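Local coordinates for transcriptional regulator, MarR family (Bacillus cereus, PDB 4XRF), which probably binds DNA as a winged helix-turn-helix transcription factor of the MarR family, regulating gene expression, at residues A[45-50]-A[90-95]. Residues are numbered along the deposited sequence; the frame is centred on the assembly and turned at random.
Sequences YGASRA and IIELTK. With PO4 (phosphate ion), chain D.
Ser48 and Ile91 form an antiparallel hydrogen-bonded pair, a compact example of how two reciprocal backbone bonds can fasten a very short strand to a longer one. Ser48 N donates to Ile91 O at 2.9 Å, and Ile91 N returns a nearly straight bond to Ser48 O at 2.8 Å (172° at the hydrogen). Ile91 O also receives a CA-H...O contact from Ala47 CA at 3.3 Å. Ser48 OG braces the turn, donating to Gly46 O at 2.7 Å; Gly46, the first residue to leave helical angles after helix 33-45, has positive phi.

Apolar contacts line both faces. On that of Arg49 and Ile90, the neighbouring non-hydrogen-bonded pair, Ile90 CG2 lies 3.9 Å from Ala47 CB, while Ile90 CD1 meets Arg49 CG at 3.8 Å. On the other, Ile91 rests against Leu42 and Leu53 and sets CG1 4.0 Å from Ala50 CB.

Arg49, its chain bent at chi3 (-66°), presents its guanidinium edge to a phosphate ion, probably from the crystallisation liquor; Arg49 NH1 donates a bent hydrogen bond (139° at the hydrogen) to phosphate O4 at 2.7 Å.

With strand 77-81 flanking 89-93, this is the three-stranded sheet of a winged helix-turn-helix domain.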
ATOM      1  N   TYR A  45     -29.580  -4.159 -12.632  1.00 47.77           N
ATOM      2  CA  TYR A  45     -30.041  -4.326 -14.006  1.00 48.53           C
ATOM      3  C   TYR A  45     -30.136  -5.782 -14.464  1.00 47.70           C
ATOM      4  O   TYR A  45     -30.558  -6.041 -15.585  1.00 48.32           O
ATOM      5  CB  TYR A  45     -29.125  -3.559 -14.954  1.00 48.93           C
ATOM      6  CG  TYR A  45     -29.153  -2.060 -14.758  1.00 50.44           C
ATOM      7  CD1 TYR A  45     -30.196  -1.278 -15.289  1.00 52.84           C
ATOM      8  CD2 TYR A  45     -28.137  -1.416 -14.072  1.00 49.51           C
ATOM      9  CE1 TYR A  45     -30.219   0.102 -15.117  1.00 53.82           C
ATOM     10  CE2 TYR A  45     -28.151  -0.041 -13.895  1.00 51.24           C
ATOM     11  CZ  TYR A  45     -29.188   0.713 -14.424  1.00 53.42           C
ATOM     12  OH  TYR A  45     -29.186   2.076 -14.236  1.00 55.33           O
ATOM     13  N   GLY A  46     -29.747  -6.731 -13.609  1.00 45.48           N
ATOM     14  CA  GLY A  46     -29.692  -8.136 -14.023  1.00 44.46           C
ATOM     15  C   GLY A  46     -28.541  -8.341 -15.000  1.00 43.21           C
ATOM     16  O   GLY A  46     -27.641  -7.484 -15.091  1.00 41.89           O
ATOM     17  N   ALA A  47     -28.577  -9.467 -15.724  1.00 43.04           N
ATOM     18  CA  ALA A  47     -27.559  -9.815 -16.724  1.00 42.55           C
ATOM     19  C   ALA A  47     -27.271  -8.664 -17.689  1.00 42.53           C
ATOM     20  O   ALA A  47     -28.190  -8.112 -18.312  1.00 43.80           O
ATOM     21  CB  ALA A  47     -27.985 -11.059 -17.513  1.00 43.84           C
ATOM     22  N   SER A  48     -25.991  -8.336 -17.844  1.00 41.21           N
ATOM     23  CA  SER A  48     -25.576  -7.216 -18.686  1.00 40.92           C
ATOM     24  C   SER A  48     -24.343  -7.554 -19.529  1.00 40.47           C
ATOM     25  O   SER A  48     -23.543  -8.413 -19.144  1.00 39.60           O
ATOM     26  CB  SER A  48     -25.265  -5.994 -17.801  1.00 40.33           C
ATOM     27  OG  SER A  48     -26.208  -5.848 -16.744  1.00 40.31           O
ATOM     28  N   ARG A  49     -24.185  -6.863 -20.660  1.00 40.74           N
ATOM     29  CA  ARG A  49     -22.978  -6.969 -21.470  1.00 40.91           C
ATOM     30  C   ARG A  49     -21.740  -6.503 -20.718  1.00 39.66           C
ATOM     31  O   ARG A  49     -21.796  -5.524 -19.951  1.00 38.57           O
ATOM     32  CB  ARG A  49     -23.109  -6.175 -22.781  1.00 42.15           C
ATOM     33  CG  ARG A  49     -24.019  -6.814 -23.825  1.00 43.81           C
ATOM     34  CD  ARG A  49     -24.055  -5.973 -25.105  1.00 45.44           C
ATOM     35  NE  ARG A  49     -24.682  -4.689 -24.818  1.00 45.57           N
ATOM     36  CZ  ARG A  49     -24.377  -3.534 -25.402  1.00 46.33           C
ATOM     37  NH1 ARG A  49     -23.415  -3.457 -26.326  1.00 47.09           N
ATOM     38  NH2 ARG A  49     -25.043  -2.447 -25.047  1.00 46.33           N
ATOM     39  N   ALA A  50     -20.626  -7.198 -20.960  1.00 37.68           N
ATOM     40  CA  ALA A  50     -19.335  -6.844 -20.357  1.00 37.27           C
ATOM     41  C   ALA A  50     -18.915  -5.450 -20.828  1.00 37.63           C
ATOM     42  O   ALA A  50     -18.346  -4.690 -20.075  1.00 37.09           O
ATOM     43  CB  ALA A  50     -18.266  -7.879 -20.708  1.00 37.31           C
ATOM     44  N   ILE A  90     -21.995 -11.828 -22.128  1.00 41.73           N
ATOM     45  CA  ILE A  90     -22.933 -11.463 -21.077  1.00 41.04           C
ATOM     46  C   ILE A  90     -22.427 -11.900 -19.688  1.00 39.95           C
ATOM     47  O   ILE A  90     -21.979 -13.044 -19.509  1.00 40.03           O
ATOM     48  CB  ILE A  90     -24.319 -12.097 -21.303  1.00 42.51           C
ATOM     49  CG1 ILE A  90     -24.821 -11.873 -22.735  1.00 44.46           C
ATOM     50  CG2 ILE A  90     -25.316 -11.599 -20.257  1.00 42.26           C
ATOM     51  CD1 ILE A  90     -25.097 -10.436 -23.095  1.00 44.50           C
ATOM     52  N   ILE A  91     -22.525 -10.985 -18.720  1.00 38.70           N
ATOM     53  CA  ILE A  91     -22.173 -11.252 -17.331  1.00 37.85           C
ATOM     54  C   ILE A  91     -23.443 -11.257 -16.473  1.00 38.68           C
ATOM     55  O   ILE A  91     -24.325 -10.402 -16.624  1.00 38.91           O
ATOM     56  CB  ILE A  91     -21.151 -10.226 -16.769  1.00 36.29           C
ATOM     57  CG1 ILE A  91     -20.006  -9.960 -17.765  1.00 36.16           C
ATOM     58  CG2 ILE A  91     -20.624 -10.662 -15.402  1.00 35.55           C
ATOM     59  CD1 ILE A  91     -19.245 -11.187 -18.223  1.00 36.65           C
ATOM     60  N   GLU A  92     -23.516 -12.225 -15.571  1.00 39.31           N
ATOM     61  CA  GLU A  92     -24.702 -12.459 -14.776  1.00 41.02           C
ATOM     62  C   GLU A  92     -24.318 -12.832 -13.348  1.00 40.66           C
ATOM     63  O   GLU A  92     -23.410 -13.622 -13.141  1.00 39.94           O
ATOM     64  CB  GLU A  92     -25.468 -13.618 -15.384  1.00 43.65           C
ATOM     65  CG  GLU A  92     -26.805 -13.858 -14.736  1.00 46.97           C
ATOM     66  CD  GLU A  92     -27.623 -14.879 -15.496  1.00 50.66           C
ATOM     67  OE1 GLU A  92     -27.344 -16.095 -15.373  1.00 52.64           O
ATOM     68  OE2 GLU A  92     -28.540 -14.459 -16.220  1.00 52.15           O
ATOM     69  N   LEU A  93     -25.046 -12.283 -12.381  1.00 41.24           N
ATOM     70  CA  LEU A  93     -24.885 -12.620 -10.966  1.00 41.99           C
ATOM     71  C   LEU A  93     -25.281 -14.085 -10.735  1.00 43.21           C
ATOM     72  O   LEU A  93     -26.282 -14.552 -11.285  1.00 44.39           O
ATOM     73  CB  LEU A  93     -25.801 -11.702 -10.173  1.00 43.20           C
ATOM     74  CG  LEU A  93     -25.431 -11.026  -8.873  1.00 43.89           C
ATOM     75  CD1 LEU A  93     -24.027 -10.427  -8.877  1.00 42.29           C
ATOM     76  CD2 LEU A  93     -26.501  -9.978  -8.598  1.00 44.65           C
ATOM     77  N   THR A  94     -24.491 -14.829  -9.968  1.00 42.69           N
ATOM     78  CA  THR A  94     -24.944 -16.160  -9.540  1.00 44.30           C
ATOM     79  C   THR A  94     -25.768 -16.023  -8.254  1.00 45.42           C
ATOM     80  O   THR A  94     -25.843 -14.935  -7.672  1.00 44.47           O
ATOM     81  CB  THR A  94     -23.779 -17.157  -9.331  1.00 44.11           C
ATOM     82  OG1 THR A  94     -22.895 -16.658  -8.321  1.00 42.94           O
ATOM     83  CG2 THR A  94     -22.998 -17.368 -10.624  1.00 43.34           C
ATOM     84  N   LYS A  95     -26.392 -17.116  -7.814  1.00 42.23           N
ATOM     85  CA  LYS A  95     -27.044 -17.150  -6.504  1.00 43.15           C
ATOM     86  C   LYS A  95     -26.072 -16.715  -5.376  1.00 42.37           C
ATOM     87  O   LYS A  95     -26.438 -15.892  -4.544  1.00 41.78           O
ATOM     88  CB  LYS A  95     -27.649 -18.536  -6.212  1.00 44.70           C
TER
HETATM   89  P   PO4 D 203     -22.522  -0.438 -28.029  0.50 77.82           P
HETATM   90  O1  PO4 D 203     -23.460  -0.935 -29.055  0.50 73.73           O
HETATM   91  O2  PO4 D 203     -21.493   0.510 -28.663  0.50 74.37           O
HETATM   92  O3  PO4 D 203     -23.239   0.262 -26.929  0.50 76.85           O
HETATM   93  O4  PO4 D 203     -21.712  -1.633 -27.436  0.50 72.07           O